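Sts-2 protein (Mus musculus, PDB 3D4I) shows acid-dependent phosphatase activity through its 2H-phosphatase (PGM) domain, the part crystallised here, and interferes with CBL-mediated down-regulation of activated receptors such as the T-cell receptor. Local coordinates at residues Glu19-Asp22 against Ser28-Gln31; Ile72-Leu77 against Pro232-Cys237; Arg99-Ala104 against Ala149-Asp154. One frame throughout, in Å; residues are numbered along the deposited sequence. Where two conformers were deposited one is given.

In the fold
The segments of the three contacts border what is probably the histidine-phosphatase site, marked by the family's Arg-His-Gly signature, Arg-16 to Gly-18. Contact 1 lies just after the signature, its centre about 18 Å from that of contact 2 and about 19 Å from that of contact 3. The first two meet where Glu-19 N approaches Gln-74 OE1 at 3.0 Å, a probable hydrogen bond. Between contacts 2 and 3, with centres about 15 Å apart, Thr-103 of segment 99-104 brings its CG2 to 3.9 Å from Ala-75 CB. Arg-20 NH1 and Arg-99 NH2 approach to 3.2 Å; Arg-99 also touches His-17 and His-202, consistent with a pocket made for a phosphate.

Contact 1: residues Glu19-Asp22 against Ser28-Gln31; sequences ERVD and SWLQ
Trp-29 reaches back to Val-21 and Asp-22 because its CG stands between its own backbone N and carbonyl carbon (chi1 77°), while a chi2 of -85° turns the indole broadside to Val-21. In the conformer of Val-21 described here, one of two deposited, CG2 takes the equivalent crowded position and comes over one face of the indole. It sits 3.8 Å from the centroid of the six-membered ring and 18° off its normal, a CH-pi contact whose nearest carbon is Trp-29 CE3, 3.6 Å from Val-21 CG2. On the opposite face lies Leu-30 CB, so the indole is sandwiched between aliphatic groups, a setting that suits a large, flat, largely apolar ring.

Asp-22 adds its methylene: CB lies 3.4 Å from Trp-29 CD1, approaching obliquely. Its carboxylate serves Arg-20 instead, which grips it side-on. Arg-20 NE lies 2.8 Å from Asp-22 OD1 and NH2 3.0 Å from OD2, each oxygen offering its syn lone pair. This salt bridge fixes the rotation of the carboxylate and leaves the CB to pack on the indole. Pro-66 also touches both Val-21 and Trp-29. Trp-29 thus packs helix 29-32 against the start of helix 21-25, the short helical segments immediately beyond the Arg-His-Gly signature of the histidine phosphatase fold.

Contact 2: residues Ile72-Leu77 against Pro232-Cys237; sequences IFQARL and PSLGMC
Gln-74 and Leu-234 bury the most surface here, with Ser-233 next, and their packing presses a tight turn against one flank of helix 69-85. Leu-234 points toward the helix and fits against the backbone as much as against side chains. Its CG lies 3.6 Å from Gln-74 O. Of its two methyls, CD2 lies 3.8 Å from Gln-74 CB and as close to Ala-75 N, and CD1 is 4.1 Å from Ala-75 CA. The small side chain of Ala-75 suits this place, since its CB still comes within 4.4 Å of Leu-234 CD2 while the leucine lies close to the helix backbone.

Gln-74 passes alongside the leucine and carries its amide to Ser-233. With CG beside its backbone N (chi1 -59°) and the chain extended beyond, OE1 arrives 3.1 Å from Ser-233 CB, a snug contact with a methylene. The polar end is satisfied by other partners: NE2 bonds to His-260 NE2, while OE1 serves Glu-19, so a buried amide with both a donor and an acceptor is well matched to the site.

The turn itself is type II, closed by Gly-235 N to Pro-232 O at 2.9 Å. Leu-234 occupies its third position with a positive phi of 58°, and at the fourth a side chain on Gly-235 would probably run into that same carbonyl oxygen. The turn leads into strand 236-241, which runs antiparallel to strand 11-16. Leu-234 thus sits between helix 69-85, where it also touches Ala-78, and Ile-15 of strand 11-16.

Contact 3: residues Arg99-Ala104 against Ala149-Asp154; sequences RCVQTA and ANFNVD
Phe-151 reaches from the loop after helix 143-148 to Val-101 and Gln-102 on helix 98-111. From CB the side chain turns with CG beside the backbone N (chi1 -68°), which sends the ring toward the helix. CG is already within 4.0 Å of Val-101 CG1, and the next atom, CD1, comes closest to that methyl, at 3.5 Å. The methyl approaches the ring obliquely; it is anti to the valine's own backbone N (chi1 -178°), and a branched residue suits the place by presenting a compact methyl from a stiff stem. Farther out, CE1 rests by the helix backbone, 3.8 Å from Val-101 O and equally near Gln-102 CA. At the tip, CZ meets Gln-102 CG at 3.7 Å, the methylene lying at the ring edge near its plane.

The glutamine amide plane is 42° from the ring, and its OE1 accepts a hydrogen bond from Leu-67 N, so the residue lends carbon to the phenyl and oxygen to a loop. A Schellman motif ending helix 143-148 sets the ring's starting point, with Asn-150 taking the positive phi and Phe-151 N bonding to Leu-146 O.

An alanine in place of Phe-151 removes the ring that Val-101 CG1 and Gln-102 CG touch, and is likely to open a gap between loop and helix and leave Lys-105 without its aromatic partner. Across these two segments the chemistry is apolar and depends on shape; Lys-105 adds a cation-pi interaction, which implies that the ring contributes its electrons as well as its bulk.

Contact 1: residues Glu19-Asp22 against Ser28-Gln31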
loop_
_atom_site.group_PDB
_atom_site.type_symbol
_atom_site.label_atom_id
_atom_site.label_comp_id
_atom_site.label_asym_id
_atom_site.label_seq_id
_atom_site.Cartn_x
_atom_site.Cartn_y
_atom_site.Cartn_z
ATOM N N GLU A 19 -4.593 6.161 4.886
ATOM C CA GLU A 19 -3.760 7.347 4.699
ATOM C C GLU A 19 -4.515 8.387 3.848
ATOM O O GLU A 19 -5.080 8.058 2.805
ATOM C CB GLU A 19 -2.449 6.951 4.019
ATOM C CG GLU A 19 -1.480 8.132 3.860
ATOM C CD GLU A 19 -0.268 7.729 3.043
ATOM O OE1 GLU A 19 -0.419 7.638 1.818
ATOM O OE2 GLU A 19 0.831 7.577 3.616
ATOM N N ARG A 20 -4.532 9.629 4.323
ATOM C CA ARG A 20 -5.148 10.730 3.590
ATOM C C ARG A 20 -4.106 11.499 2.757
ATOM O O ARG A 20 -2.936 11.630 3.156
ATOM C CB ARG A 20 -5.943 11.643 4.546
ATOM C CG ARG A 20 -5.212 12.076 5.775
ATOM C CD ARG A 20 -6.124 12.707 6.833
ATOM N NE ARG A 20 -6.537 14.047 6.457
ATOM C CZ ARG A 20 -7.179 14.886 7.270
ATOM N NH1 ARG A 20 -7.463 14.517 8.534
ATOM N NH2 ARG A 20 -7.512 16.099 6.827
ATOM N N VAL A 21 -4.505 11.937 1.559
ATOM C CA VAL A 21 -3.538 12.536 0.620
ATOM C C VAL A 21 -2.817 13.702 1.250
ATOM O O VAL A 21 -1.614 13.871 1.027
ATOM C CB VAL A 21 -4.157 13.027 -0.734
ATOM C CG1 VAL A 21 -4.383 11.854 -1.656
ATOM C CG2 VAL A 21 -5.412 13.835 -0.511
ATOM N N ASP A 22 -3.532 14.490 2.051
ATOM C CA ASP A 22 -2.887 15.666 2.661
ATOM C C ASP A 22 -1.893 15.346 3.781
ATOM O O ASP A 22 -1.121 16.219 4.154
ATOM C CB ASP A 22 -3.905 16.716 3.131
ATOM C CG ASP A 22 -4.875 16.187 4.177
ATOM O OD1 ASP A 22 -5.208 14.987 4.154
ATOM O OD2 ASP A 22 -5.332 16.984 5.015
ATOM N N SER A 28 -1.013 22.183 0.989
ATOM C CA SER A 28 -1.115 22.607 -0.418
ATOM C C SER A 28 -1.465 21.496 -1.415
ATOM O O SER A 28 -1.411 21.726 -2.612
ATOM C CB SER A 28 0.180 23.280 -0.861
ATOM O OG SER A 28 1.226 22.358 -1.134
ATOM N N TRP A 29 -1.832 20.311 -0.922
ATOM C CA TRP A 29 -2.102 19.149 -1.805
ATOM C C TRP A 29 -3.076 19.491 -2.953
ATOM O O TRP A 29 -2.862 19.075 -4.077
ATOM C CB TRP A 29 -2.605 17.933 -0.988
ATOM C CG TRP A 29 -4.046 18.068 -0.590
ATOM C CD1 TRP A 29 -4.537 18.720 0.500
ATOM C CD2 TRP A 29 -5.191 17.597 -1.324
ATOM N NE1 TRP A 29 -5.901 18.667 0.507
ATOM C CE2 TRP A 29 -6.335 17.988 -0.602
ATOM C CE3 TRP A 29 -5.353 16.872 -2.521
ATOM C CZ2 TRP A 29 -7.632 17.684 -1.024
ATOM C CZ3 TRP A 29 -6.646 16.568 -2.949
ATOM C CH2 TRP A 29 -7.767 16.974 -2.199
ATOM N N LEU A 30 -4.145 20.231 -2.671
ATOM C CA LEU A 30 -5.167 20.499 -3.705
ATOM C C LEU A 30 -4.639 21.350 -4.867
ATOM O O LEU A 30 -4.954 21.091 -6.036
ATOM C CB LEU A 30 -6.468 21.051 -3.106
ATOM C CG LEU A 30 -7.654 21.293 -4.060
ATOM C CD1 LEU A 30 -8.018 19.996 -4.787
ATOM C CD2 LEU A 30 -8.864 21.857 -3.297
ATOM N N GLN A 31 -3.810 22.338 -4.547
ATOM C CA GLN A 31 -3.164 23.167 -5.577
ATOM C C GLN A 31 -2.137 22.374 -6.380
ATOM O O GLN A 31 -1.946 22.650 -7.548
ATOM C CB GLN A 31 -2.526 24.435 -4.980
ATOM C CG GLN A 31 -3.532 25.452 -4.436
ATOM C CD GLN A 31 -4.208 24.987 -3.180
ATOM O OE1 GLN A 31 -3.551 24.528 -2.256
ATOM N NE2 GLN A 31 -5.527 25.063 -3.146
#

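Contact 2: residues Ile72-Leu77 against Pro232-Cys237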
loop_
_atom_site.group_PDB
_atom_site.type_symbol
_atom_site.label_atom_id
_atom_site.label_comp_id
_atom_site.label_asym_id
_atom_site.label_seq_id
_atom_site.Cartn_x
_atom_site.Cartn_y
_atom_site.Cartn_z
ATOM N N ILE A 72 -5.887 3.599 0.131
ATOM C CA ILE A 72 -6.761 2.621 -0.543
ATOM C C ILE A 72 -6.199 1.218 -0.397
ATOM O O ILE A 72 -6.951 0.288 -0.109
ATOM C CB ILE A 72 -6.949 2.959 -2.059
ATOM C CG1 ILE A 72 -7.709 4.290 -2.220
ATOM C CG2 ILE A 72 -7.684 1.822 -2.787
ATOM C CD1 ILE A 72 -7.576 4.932 -3.659
ATOM N N PHE A 73 -4.893 1.057 -0.647
ATOM C CA PHE A 73 -4.212 -0.221 -0.413
ATOM C C PHE A 73 -4.392 -0.706 1.041
ATOM O O PHE A 73 -4.713 -1.878 1.252
ATOM C CB PHE A 73 -2.718 -0.144 -0.823
ATOM C CG PHE A 73 -1.772 -0.885 0.114
ATOM C CD1 PHE A 73 -1.658 -2.286 0.059
ATOM C CD2 PHE A 73 -0.996 -0.181 1.031
ATOM C CE1 PHE A 73 -0.780 -2.964 0.926
ATOM C CE2 PHE A 73 -0.096 -0.862 1.911
ATOM C CZ PHE A 73 -0.013 -2.256 1.849
ATOM N N GLN A 74 -4.193 0.182 2.032
ATOM C CA GLN A 74 -4.327 -0.215 3.432
ATOM C C GLN A 74 -5.748 -0.706 3.733
ATOM O O GLN A 74 -5.922 -1.729 4.380
ATOM C CB GLN A 74 -3.946 0.932 4.374
ATOM C CG GLN A 74 -2.489 1.417 4.177
ATOM C CD GLN A 74 -2.267 2.772 4.812
ATOM O OE1 GLN A 74 -3.201 3.556 4.961
ATOM N NE2 GLN A 74 -1.041 3.039 5.205
ATOM N N ALA A 75 -6.749 0.015 3.232
ATOM C CA ALA A 75 -8.153 -0.318 3.468
ATOM C C ALA A 75 -8.513 -1.661 2.844
ATOM O O ALA A 75 -9.133 -2.517 3.496
ATOM C CB ALA A 75 -9.074 0.814 2.909
ATOM N N ARG A 76 -8.076 -1.868 1.605
ATOM C CA ARG A 76 -8.308 -3.139 0.922
ATOM C C ARG A 76 -7.602 -4.318 1.599
ATOM O O ARG A 76 -8.159 -5.435 1.687
ATOM C CB ARG A 76 -7.930 -3.034 -0.568
ATOM C CG ARG A 76 -8.824 -2.079 -1.426
ATOM C CD ARG A 76 -8.435 -2.166 -2.933
ATOM N NE ARG A 76 -9.382 -1.464 -3.829
ATOM C CZ ARG A 76 -9.067 -0.848 -4.978
ATOM N NH1 ARG A 76 -7.809 -0.784 -5.413
ATOM N NH2 ARG A 76 -10.034 -0.287 -5.706
ATOM N N LEU A 77 -6.371 -4.094 2.062
ATOM C CA LEU A 77 -5.608 -5.142 2.751
ATOM C C LEU A 77 -6.299 -5.587 4.047
ATOM O O LEU A 77 -6.418 -6.790 4.335
ATOM C CB LEU A 77 -4.174 -4.664 3.054
ATOM C CG LEU A 77 -3.125 -5.732 3.407
ATOM C CD1 LEU A 77 -2.780 -6.564 2.150
ATOM C CD2 LEU A 77 -1.905 -5.057 3.966
ATOM N N PRO A 232 -2.340 4.397 14.014
ATOM C CA PRO A 232 -1.964 4.344 12.587
ATOM C C PRO A 232 -3.153 4.194 11.666
ATOM O O PRO A 232 -4.244 3.917 12.118
ATOM C CB PRO A 232 -1.114 3.074 12.498
ATOM C CG PRO A 232 -1.657 2.188 13.552
ATOM C CD PRO A 232 -2.155 3.092 14.670
ATOM N N SER A 233 -2.922 4.340 10.366
ATOM C CA SER A 233 -3.972 4.093 9.385
ATOM C C SER A 233 -4.470 2.666 9.520
ATOM O O SER A 233 -3.683 1.745 9.750
ATOM C CB SER A 233 -3.436 4.341 7.973
ATOM O OG SER A 233 -3.176 5.724 7.826
ATOM N N LEU A 234 -5.784 2.497 9.394
ATOM C CA LEU A 234 -6.461 1.226 9.636
ATOM C C LEU A 234 -6.238 0.653 11.054
ATOM O O LEU A 234 -6.468 -0.522 11.277
ATOM C CB LEU A 234 -6.105 0.185 8.533
ATOM C CG LEU A 234 -6.936 0.278 7.238
ATOM C CD1 LEU A 234 -8.387 -0.073 7.524
ATOM C CD2 LEU A 234 -6.875 1.664 6.657
ATOM N N GLY A 235 -5.790 1.487 12.006
ATOM C CA GLY A 235 -5.640 1.033 13.399
ATOM C C GLY A 235 -7.012 0.618 13.921
ATOM O O GLY A 235 -8.008 1.209 13.528
ATOM N N MET A 236 -7.074 -0.418 14.770
ATOM C CA MET A 236 -8.367 -0.928 15.245
ATOM C C MET A 236 -8.461 -1.130 16.762
ATOM O O MET A 236 -7.461 -1.451 17.401
ATOM C CB MET A 236 -8.670 -2.263 14.554
ATOM C CG MET A 236 -8.740 -2.188 13.054
ATOM S SD MET A 236 -9.008 -3.820 12.362
ATOM C CE MET A 236 -9.079 -3.443 10.609
ATOM N N CYS A 237 -9.675 -0.943 17.299
ATOM C CA CYS A 237 -10.039 -1.236 18.699
ATOM C C CYS A 237 -11.274 -2.119 18.598
ATOM O O CYS A 237 -12.220 -1.741 17.919
ATOM C CB CYS A 237 -10.456 0.060 19.429
ATOM S SG CYS A 237 -10.796 -0.169 21.173
#

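Contact 3: residues Arg99-Ala104 against Ala149-Asp154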
loop_
_atom_site.group_PDB
_atom_site.type_symbol
_atom_site.label_atom_id
_atom_site.label_comp_id
_atom_site.label_asym_id
_atom_site.label_seq_id
_atom_site.Cartn_x
_atom_site.Cartn_y
_atom_site.Cartn_z
ATOM N N ARG A 99 -12.683 10.397 3.435
ATOM C CA ARG A 99 -11.657 9.401 3.775
ATOM C C ARG A 99 -12.231 8.205 4.533
ATOM O O ARG A 99 -11.801 7.074 4.307
ATOM C CB ARG A 99 -10.489 10.065 4.537
ATOM C CG ARG A 99 -10.873 10.692 5.890
ATOM C CD ARG A 99 -9.767 11.616 6.308
ATOM N NE ARG A 99 -9.972 12.299 7.582
ATOM C CZ ARG A 99 -10.561 13.478 7.760
ATOM N NH1 ARG A 99 -11.132 14.140 6.747
ATOM N NH2 ARG A 99 -10.604 13.986 8.984
ATOM N N CYS A 100 -13.235 8.459 5.383
ATOM C CA CYS A 100 -13.901 7.408 6.146
ATOM C C CYS A 100 -14.878 6.617 5.311
ATOM O O CYS A 100 -14.847 5.392 5.333
ATOM C CB CYS A 100 -14.605 7.973 7.391
ATOM S SG CYS A 100 -13.502 8.806 8.520
ATOM N N VAL A 101 -15.749 7.296 4.564
ATOM C CA VAL A 101 -16.646 6.569 3.635
ATOM C C VAL A 101 -15.850 5.728 2.590
ATOM O O VAL A 101 -16.250 4.594 2.261
ATOM C CB VAL A 101 -17.722 7.497 2.952
ATOM C CG1 VAL A 101 -18.635 6.694 2.063
ATOM C CG2 VAL A 101 -18.588 8.211 3.985
ATOM N N GLN A 102 -14.720 6.255 2.104
ATOM C CA GLN A 102 -13.886 5.486 1.156
ATOM C C GLN A 102 -13.276 4.228 1.790
ATOM O O GLN A 102 -13.275 3.134 1.197
ATOM C CB GLN A 102 -12.786 6.360 0.546
ATOM C CG GLN A 102 -13.311 7.374 -0.498
ATOM C CD GLN A 102 -12.219 8.303 -0.989
ATOM O OE1 GLN A 102 -11.365 8.773 -0.212
ATOM N NE2 GLN A 102 -12.257 8.603 -2.291
ATOM N N THR A 103 -12.747 4.404 2.979
ATOM C CA THR A 103 -12.176 3.280 3.750
ATOM C C THR A 103 -13.264 2.211 3.918
ATOM O O THR A 103 -13.010 1.023 3.677
ATOM C CB THR A 103 -11.613 3.742 5.117
ATOM O OG1 THR A 103 -10.611 4.745 4.946
ATOM C CG2 THR A 103 -10.965 2.549 5.889
ATOM N N ALA A 104 -14.478 2.633 4.310
ATOM C CA ALA A 104 -15.589 1.699 4.474
ATOM C C ALA A 104 -15.887 0.932 3.184
ATOM O O ALA A 104 -16.023 -0.288 3.212
ATOM C CB ALA A 104 -16.858 2.423 4.979
ATOM N N ALA A 149 -21.356 8.421 -6.902
ATOM C CA ALA A 149 -19.961 7.993 -6.924
ATOM C C ALA A 149 -19.782 6.512 -6.573
ATOM O O ALA A 149 -18.664 6.059 -6.298
ATOM C CB ALA A 149 -19.133 8.877 -6.000
ATOM N N ASN A 150 -20.889 5.770 -6.592
ATOM C CA ASN A 150 -20.886 4.317 -6.414
ATOM C C ASN A 150 -20.572 3.889 -4.966
ATOM O O ASN A 150 -19.984 2.838 -4.741
ATOM C CB ASN A 150 -19.950 3.635 -7.438
ATOM C CG ASN A 150 -20.070 2.113 -7.438
ATOM O OD1 ASN A 150 -21.169 1.554 -7.325
ATOM N ND2 ASN A 150 -18.930 1.433 -7.557
ATOM N N PHE A 151 -20.962 4.718 -4.002
ATOM C CA PHE A 151 -20.946 4.332 -2.594
ATOM C C PHE A 151 -22.328 3.833 -2.248
ATOM O O PHE A 151 -23.309 4.558 -2.423
ATOM C CB PHE A 151 -20.582 5.522 -1.700
ATOM C CG PHE A 151 -19.170 5.982 -1.861
ATOM C CD1 PHE A 151 -18.147 5.394 -1.132
ATOM C CD2 PHE A 151 -18.854 6.995 -2.748
ATOM C CE1 PHE A 151 -16.840 5.816 -1.284
ATOM C CE2 PHE A 151 -17.547 7.420 -2.907
ATOM C CZ PHE A 151 -16.537 6.828 -2.175
ATOM N N ASN A 152 -22.424 2.586 -1.789
ATOM C CA ASN A 152 -23.710 2.000 -1.442
ATOM C C ASN A 152 -24.165 2.484 -0.065
ATOM O O ASN A 152 -24.254 1.702 0.878
ATOM C CB ASN A 152 -23.660 0.466 -1.508
ATOM C CG ASN A 152 -25.037 -0.178 -1.358
ATOM O OD1 ASN A 152 -26.061 0.486 -1.520
ATOM N ND2 ASN A 152 -25.063 -1.476 -1.055
ATOM N N VAL A 153 -24.435 3.783 0.029
ATOM C CA VAL A 153 -24.865 4.438 1.269
ATOM C C VAL A 153 -26.343 4.154 1.603
ATOM O O VAL A 153 -27.140 3.848 0.715
ATOM C CB VAL A 153 -24.596 5.960 1.196
ATOM C CG1 VAL A 153 -25.561 6.736 2.084
ATOM C CG2 VAL A 153 -23.139 6.283 1.550
ATOM N N ASP A 154 -26.690 4.236 2.887
ATOM C CA ASP A 154 -28.056 3.985 3.338
ATOM C C ASP A 154 -28.894 5.274 3.348
ATOM O O ASP A 154 -28.765 6.119 4.239
ATOM C CB ASP A 154 -28.064 3.303 4.715
ATOM C CG ASP A 154 -29.434 2.730 5.088
ATOM O OD1 ASP A 154 -30.451 3.137 4.472
ATOM O OD2 ASP A 154 -29.492 1.875 6.003
#